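Local coordinates for protein putative sarcosine dimethylglycine methyltransferase (Galdieria sulphuraria, PDB 2O57) that probably transfers methyl groups from S-adenosylmethionine to sarcosine and dimethylglycine, at residues P201-M211 with N267-W275. Sequence-based numbering, arbitrary orientation.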
ATOM      1  N   PRO A 201       9.719  23.994   9.174  1.00 34.32           N
ATOM      2  CA  PRO A 201      11.133  23.682   9.034  1.00 34.18           C
ATOM      3  C   PRO A 201      11.462  22.897   7.772  1.00 34.05           C
ATOM      4  O   PRO A 201      12.407  23.246   7.069  1.00 33.64           O
ATOM      5  CB  PRO A 201      11.430  22.848  10.279  1.00 34.23           C
ATOM      6  CG  PRO A 201      10.517  23.394  11.288  1.00 34.87           C
ATOM      7  CD  PRO A 201       9.244  23.662  10.530  1.00 34.33           C
ATOM      8  N   ILE A 202      10.686  21.862   7.469  1.00 34.04           N
ATOM      9  CA  ILE A 202      10.959  21.067   6.276  1.00 33.82           C
ATOM     10  C   ILE A 202      10.565  21.776   4.973  1.00 33.72           C
ATOM     11  O   ILE A 202      11.278  21.663   3.975  1.00 33.44           O
ATOM     12  CB  ILE A 202      10.389  19.625   6.367  1.00 34.44           C
ATOM     13  CG1 ILE A 202      11.120  18.711   5.382  1.00 34.12           C
ATOM     14  CG2 ILE A 202       8.839  19.578   6.229  1.00 34.10           C
ATOM     15  CD1 ILE A 202      10.697  17.310   5.482  1.00 30.52           C
ATOM     16  N   LEU A 203       9.466  22.527   4.982  1.00 33.09           N
ATOM     17  CA  LEU A 203       9.102  23.314   3.812  1.00 33.26           C
ATOM     18  C   LEU A 203      10.184  24.373   3.560  1.00 33.78           C
ATOM     19  O   LEU A 203      10.545  24.628   2.412  1.00 33.17           O
ATOM     20  CB  LEU A 203       7.741  23.987   4.016  1.00 33.37           C
ATOM     21  CG  LEU A 203       6.552  23.019   4.123  1.00 33.94           C
ATOM     22  CD1 LEU A 203       5.288  23.812   4.449  1.00 33.61           C
ATOM     23  CD2 LEU A 203       6.372  22.199   2.837  1.00 33.54           C
ATOM     24  N   ASP A 204      10.694  24.968   4.642  1.00 34.04           N
ATOM     25  CA  ASP A 204      11.767  25.976   4.561  1.00 35.69           C
ATOM     26  C   ASP A 204      13.072  25.362   4.111  1.00 35.94           C
ATOM     27  O   ASP A 204      13.706  25.874   3.188  1.00 35.78           O
ATOM     28  CB  ASP A 204      11.973  26.686   5.905  1.00 35.77           C
ATOM     29  CG  ASP A 204      10.915  27.744   6.176  1.00 37.56           C
ATOM     30  OD1 ASP A 204      10.005  27.907   5.329  1.00 38.36           O
ATOM     31  OD2 ASP A 204      10.998  28.412   7.232  1.00 39.28           O
ATOM     32  N   ARG A 205      13.452  24.263   4.772  1.00 36.72           N
ATOM     33  CA  ARG A 205      14.737  23.575   4.532  1.00 37.63           C
ATOM     34  C   ARG A 205      14.892  23.142   3.064  1.00 38.14           C
ATOM     35  O   ARG A 205      15.964  23.353   2.468  1.00 38.41           O
ATOM     36  CB  ARG A 205      14.925  22.380   5.517  1.00 37.13           C
ATOM     37  CG  ARG A 205      16.241  21.575   5.383  1.00 36.91           C
ATOM     38  CD  ARG A 205      17.522  22.444   5.388  1.00 36.28           C
ATOM     39  NE  ARG A 205      17.741  23.209   6.662  1.00 36.42           N
ATOM     40  CZ  ARG A 205      19.089  23.573   6.979  1.00 36.21           C
ATOM     41  NH1 ARG A 205      20.125  23.543   6.197  1.00 36.00           N
ATOM     42  NH2 ARG A 205      19.177  24.296   8.148  1.00 35.69           N
ATOM     43  N   ILE A 206      13.815  22.591   2.486  1.00 38.47           N
ATOM     44  CA  ILE A 206      13.829  22.112   1.090  1.00 39.08           C
ATOM     45  C   ILE A 206      13.224  23.114   0.070  1.00 38.79           C
ATOM     46  O   ILE A 206      13.236  22.836  -1.147  1.00 38.83           O
ATOM     47  CB  ILE A 206      13.149  20.704   0.966  1.00 39.04           C
ATOM     48  CG1 ILE A 206      11.618  20.814   1.038  1.00 40.04           C
ATOM     49  CG2 ILE A 206      13.700  19.735   2.040  1.00 39.48           C
ATOM     50  CD1 ILE A 206      10.874  19.515   0.628  1.00 39.17           C
ATOM     51  N   LYS A 207      12.627  24.204   0.621  1.00 38.57           N
ATOM     52  CA  LYS A 207      12.150  25.361  -0.175  1.00 38.27           C
ATOM     53  C   LYS A 207      10.831  25.140  -0.965  1.00 37.60           C
ATOM     54  O   LYS A 207      10.754  25.398  -2.174  1.00 37.57           O
ATOM     55  CB  LYS A 207      13.277  25.960  -1.054  1.00 38.03           C
ATOM     56  CG  LYS A 207      14.310  26.782  -0.221  1.00 38.51           C
ATOM     57  CD  LYS A 207      15.413  25.865   0.422  1.00 38.30           C
ATOM     58  CE  LYS A 207      16.696  25.892  -0.447  1.00 38.53           C
ATOM     59  NZ  LYS A 207      17.387  27.264  -0.260  1.00 37.32           N
ATOM     60  N   LEU A 208       9.796  24.719  -0.242  1.00 36.90           N
ATOM     61  CA  LEU A 208       8.451  24.485  -0.790  1.00 36.29           C
ATOM     62  C   LEU A 208       7.379  25.267   0.006  1.00 35.46           C
ATOM     63  O   LEU A 208       7.489  25.375   1.222  1.00 35.63           O
ATOM     64  CB  LEU A 208       8.138  22.978  -0.701  1.00 36.94           C
ATOM     65  CG  LEU A 208       8.271  22.017  -1.894  1.00 37.14           C
ATOM     66  CD1 LEU A 208       9.531  22.246  -2.748  1.00 38.91           C
ATOM     67  CD2 LEU A 208       8.200  20.575  -1.381  1.00 37.22           C
ATOM     68  N   HIS A 209       6.346  25.790  -0.660  1.00 34.17           N
ATOM     69  CA  HIS A 209       5.229  26.469   0.040  1.00 33.23           C
ATOM     70  C   HIS A 209       4.348  25.532   0.883  1.00 32.26           C
ATOM     71  O   HIS A 209       3.982  25.856   2.025  1.00 32.99           O
ATOM     72  CB  HIS A 209       4.343  27.227  -0.951  1.00 33.64           C
ATOM     73  CG  HIS A 209       4.967  28.488  -1.477  1.00 35.05           C
ATOM     74  ND1 HIS A 209       5.928  29.192  -0.780  1.00 35.84           N
ATOM     75  CD2 HIS A 209       4.744  29.185  -2.617  1.00 36.57           C
ATOM     76  CE1 HIS A 209       6.282  30.260  -1.476  1.00 36.18           C
ATOM     77  NE2 HIS A 209       5.580  30.279  -2.595  1.00 35.83           N
ATOM     78  N   ASP A 210       3.996  24.394   0.285  1.00 29.23           N
ATOM     79  CA  ASP A 210       3.249  23.329   0.932  1.00 26.70           C
ATOM     80  C   ASP A 210       3.619  21.993   0.248  1.00 24.69           C
ATOM     81  O   ASP A 210       4.457  21.939  -0.668  1.00 24.04           O
ATOM     82  CB  ASP A 210       1.731  23.606   0.900  1.00 26.45           C
ATOM     83  CG  ASP A 210       0.942  22.793   1.950  1.00 27.44           C
ATOM     84  OD1 ASP A 210       1.474  21.815   2.534  1.00 25.82           O
ATOM     85  OD2 ASP A 210      -0.232  23.135   2.195  1.00 26.61           O
HETATM   86  N   MSE A 211       3.002  20.917   0.715  1.00 22.15           N
HETATM   87  CA  MSE A 211       3.390  19.583   0.327  1.00 19.28           C
HETATM   88  C   MSE A 211       2.180  18.834  -0.227  1.00 18.59           C
HETATM   89  O   MSE A 211       1.053  19.167   0.112  1.00 18.44           O
HETATM   90  CB  MSE A 211       3.909  18.862   1.570  1.00 20.25           C
HETATM   91  CG  MSE A 211       4.901  17.822   1.266  1.00 19.28           C
HETATM   92 SE   MSE A 211       5.789  17.167   2.819  1.00 14.73          SE
HETATM   93  CE  MSE A 211       6.604  15.839   1.915  1.00 21.49           C
ATOM     94  N   ASN A 267      24.032  20.832   5.377  1.00 13.48           N
ATOM     95  CA  ASN A 267      22.676  21.200   4.930  1.00 14.23           C
ATOM     96  C   ASN A 267      21.846  19.982   4.523  1.00 13.78           C
ATOM     97  O   ASN A 267      20.648  19.908   4.847  1.00 12.83           O
ATOM     98  CB  ASN A 267      22.688  22.149   3.708  1.00 15.72           C
ATOM     99  CG  ASN A 267      23.221  23.553   4.037  1.00 21.33           C
ATOM    100  OD1 ASN A 267      23.094  24.022   5.159  1.00 26.32           O
ATOM    101  ND2 ASN A 267      23.801  24.230   3.036  1.00 24.83           N
HETATM  102  N   MSE A 268      22.464  19.062   3.782  1.00 12.72           N
HETATM  103  CA  MSE A 268      21.762  17.805   3.405  1.00 13.03           C
HETATM  104  C   MSE A 268      21.345  17.001   4.642  1.00 11.62           C
HETATM  105  O   MSE A 268      20.210  16.553   4.735  1.00 12.62           O
HETATM  106  CB  MSE A 268      22.607  16.932   2.490  1.00 12.53           C
HETATM  107  CG  MSE A 268      21.736  15.763   1.892  1.00 14.57           C
HETATM  108 SE   MSE A 268      22.691  14.742   0.588  1.00 15.65          SE
HETATM  109  CE  MSE A 268      21.467  13.239   0.542  1.00 16.20           C
ATOM    110  N   LYS A 269      22.290  16.770   5.548  1.00  9.86           N
ATOM    111  CA  LYS A 269      22.050  16.058   6.813  1.00 10.68           C
ATOM    112  C   LYS A 269      20.892  16.696   7.612  1.00  9.82           C
ATOM    113  O   LYS A 269      19.995  15.985   8.126  1.00  9.01           O
ATOM    114  CB  LYS A 269      23.380  16.032   7.600  1.00  9.20           C
ATOM    115  CG  LYS A 269      23.456  15.215   8.877  1.00 13.93           C
ATOM    116  CD  LYS A 269      24.882  15.311   9.530  1.00 12.71           C
ATOM    117  CE  LYS A 269      26.002  15.068   8.504  1.00 14.18           C
ATOM    118  NZ  LYS A 269      27.414  15.322   9.024  1.00 19.79           N
ATOM    119  N   ARG A 270      20.880  18.025   7.709  1.00 10.87           N
ATOM    120  CA  ARG A 270      19.759  18.693   8.386  1.00 11.59           C
ATOM    121  C   ARG A 270      18.428  18.381   7.719  1.00 11.23           C
ATOM    122  O   ARG A 270      17.465  18.069   8.417  1.00 11.05           O
ATOM    123  CB  ARG A 270      19.962  20.197   8.497  1.00 12.27           C
ATOM    124  CG  ARG A 270      20.994  20.557   9.540  1.00 16.64           C
ATOM    125  CD  ARG A 270      21.069  22.043   9.722  1.00 22.69           C
ATOM    126  NE  ARG A 270      21.799  22.685   8.626  1.00 24.72           N
ATOM    127  CZ  ARG A 270      23.098  22.967   8.664  1.00 26.85           C
ATOM    128  NH1 ARG A 270      23.826  22.659   9.749  1.00 25.55           N
ATOM    129  NH2 ARG A 270      23.666  23.557   7.617  1.00 24.82           N
ATOM    130  N   GLY A 271      18.364  18.495   6.387  1.00 10.88           N
ATOM    131  CA  GLY A 271      17.157  18.138   5.633  1.00 10.62           C
ATOM    132  C   GLY A 271      16.722  16.697   5.850  1.00 10.42           C
ATOM    133  O   GLY A 271      15.532  16.408   6.045  1.00 10.83           O
ATOM    134  N   LEU A 272      17.683  15.782   5.835  1.00  9.25           N
ATOM    135  CA  LEU A 272      17.392  14.369   6.127  1.00  9.37           C
ATOM    136  C   LEU A 272      16.766  14.226   7.513  1.00 10.26           C
ATOM    137  O   LEU A 272      15.737  13.555   7.665  1.00 10.98           O
ATOM    138  CB  LEU A 272      18.639  13.491   5.986  1.00  7.22           C
ATOM    139  CG  LEU A 272      19.184  13.388   4.522  1.00  6.71           C
ATOM    140  CD1 LEU A 272      20.549  12.718   4.510  1.00  4.21           C
ATOM    141  CD2 LEU A 272      18.197  12.686   3.586  1.00  7.34           C
ATOM    142  N   GLU A 273      17.364  14.873   8.502  1.00 10.15           N
ATOM    143  CA  GLU A 273      16.850  14.818   9.872  1.00 12.42           C
ATOM    144  C   GLU A 273      15.387  15.290   9.950  1.00 11.91           C
ATOM    145  O   GLU A 273      14.600  14.753  10.733  1.00 12.74           O
ATOM    146  CB  GLU A 273      17.729  15.661  10.797  1.00 10.64           C
ATOM    147  CG  GLU A 273      19.063  14.991  11.124  1.00 12.41           C
ATOM    148  CD  GLU A 273      20.111  15.965  11.681  1.00 13.96           C
ATOM    149  OE1 GLU A 273      19.816  17.175  11.828  1.00 14.84           O
ATOM    150  OE2 GLU A 273      21.254  15.525  11.939  1.00 16.08           O
ATOM    151  N   HIS A 274      15.038  16.301   9.145  1.00 12.18           N
ATOM    152  CA  HIS A 274      13.664  16.839   9.122  1.00 12.70           C
ATOM    153  C   HIS A 274      12.678  15.802   8.599  1.00 12.19           C
ATOM    154  O   HIS A 274      11.571  15.687   9.125  1.00 12.14           O
ATOM    155  CB  HIS A 274      13.557  18.105   8.261  1.00 13.42           C
ATOM    156  CG  HIS A 274      14.104  19.333   8.912  1.00 15.53           C
ATOM    157  ND1 HIS A 274      13.914  19.619  10.251  1.00 18.41           N
ATOM    158  CD2 HIS A 274      14.814  20.374   8.403  1.00 18.56           C
ATOM    159  CE1 HIS A 274      14.522  20.757  10.543  1.00 19.75           C
ATOM    160  NE2 HIS A 274      15.069  21.237   9.439  1.00 17.29           N
ATOM    161  N   TRP A 275      13.052  15.065   7.551  1.00 11.27           N
ATOM    162  CA  TRP A 275      12.188  14.013   7.042  1.00 11.16           C
ATOM    163  C   TRP A 275      12.004  12.932   8.093  1.00  9.85           C
ATOM    164  O   TRP A 275      10.903  12.474   8.305  1.00  9.94           O
ATOM    165  CB  TRP A 275      12.747  13.365   5.765  1.00 11.96           C
ATOM    166  CG  TRP A 275      12.502  14.196   4.534  1.00 14.47           C
ATOM    167  CD1 TRP A 275      13.433  14.886   3.827  1.00 18.19           C
ATOM    168  CD2 TRP A 275      11.248  14.400   3.863  1.00 17.01           C
ATOM    169  NE1 TRP A 275      12.848  15.506   2.748  1.00 18.10           N
ATOM    170  CE2 TRP A 275      11.504  15.247   2.756  1.00 18.49           C
ATOM    171  CE3 TRP A 275       9.934  13.956   4.091  1.00 16.76           C
ATOM    172  CZ2 TRP A 275      10.498  15.663   1.877  1.00 14.53           C
ATOM    173  CZ3 TRP A 275       8.914  14.377   3.209  1.00 13.94           C
ATOM    174  CH2 TRP A 275       9.217  15.210   2.110  1.00 16.06           C
TER
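Asn267 OD1 is gripped by two arginines: Arg270 NH2, one turn further along the same helix, donates to it at 2.6 Å, and Arg205 NH1 reaches it from the facing helix in a weak, bent bond of 3.2 Å. This shared amide oxygen closes one end of a helix-helix packing in a Rossmann-like methyltransferase fold, where the helical segments 201-206 and 267-275 run roughly antiparallel, 150° between their directions. Asparagine suits the place because its amide oxygen can accept from both guanidinium groups, whose Arg205 NH1 and Arg270 NE, two donors 3.1 Å apart, probably repel each other. Arg205 acts as a knob in a hole of Asn267, Arg270, Gly271 and His274. Its first torsion (chi1 -179°) turns CG away from its own backbone N and against His274 CD2, 3.5 Å off, and Gly271 CA, before bends at chi2 and chi3 bring the guanidinium to Arg270. Farther along, Pro201 CB lies over one face of the His274 imidazole, 3.7 Å from CE1, in a CH-pi contact. The buried end is apolar: Ile202, its CG1 branch extended, lays CD1 on the face of the Trp275 indole, Ile206 CD1 meets the same ring obliquely, and Met211 SE lies obliquely to it in a Met-aromatic contact, though its methyl position is doubtful. Tyr242 stacks with the indole and Leu284 of strand 284-293 touches it, tying the helix pair to the sheet. With an alanine at Trp275, a gap is likely to open between Ile202, Ile206 and Tyr242. Ile202 CD1 sits 3.5 Å from the centroid of the five-membered ring of Trp275, 18° off its normal.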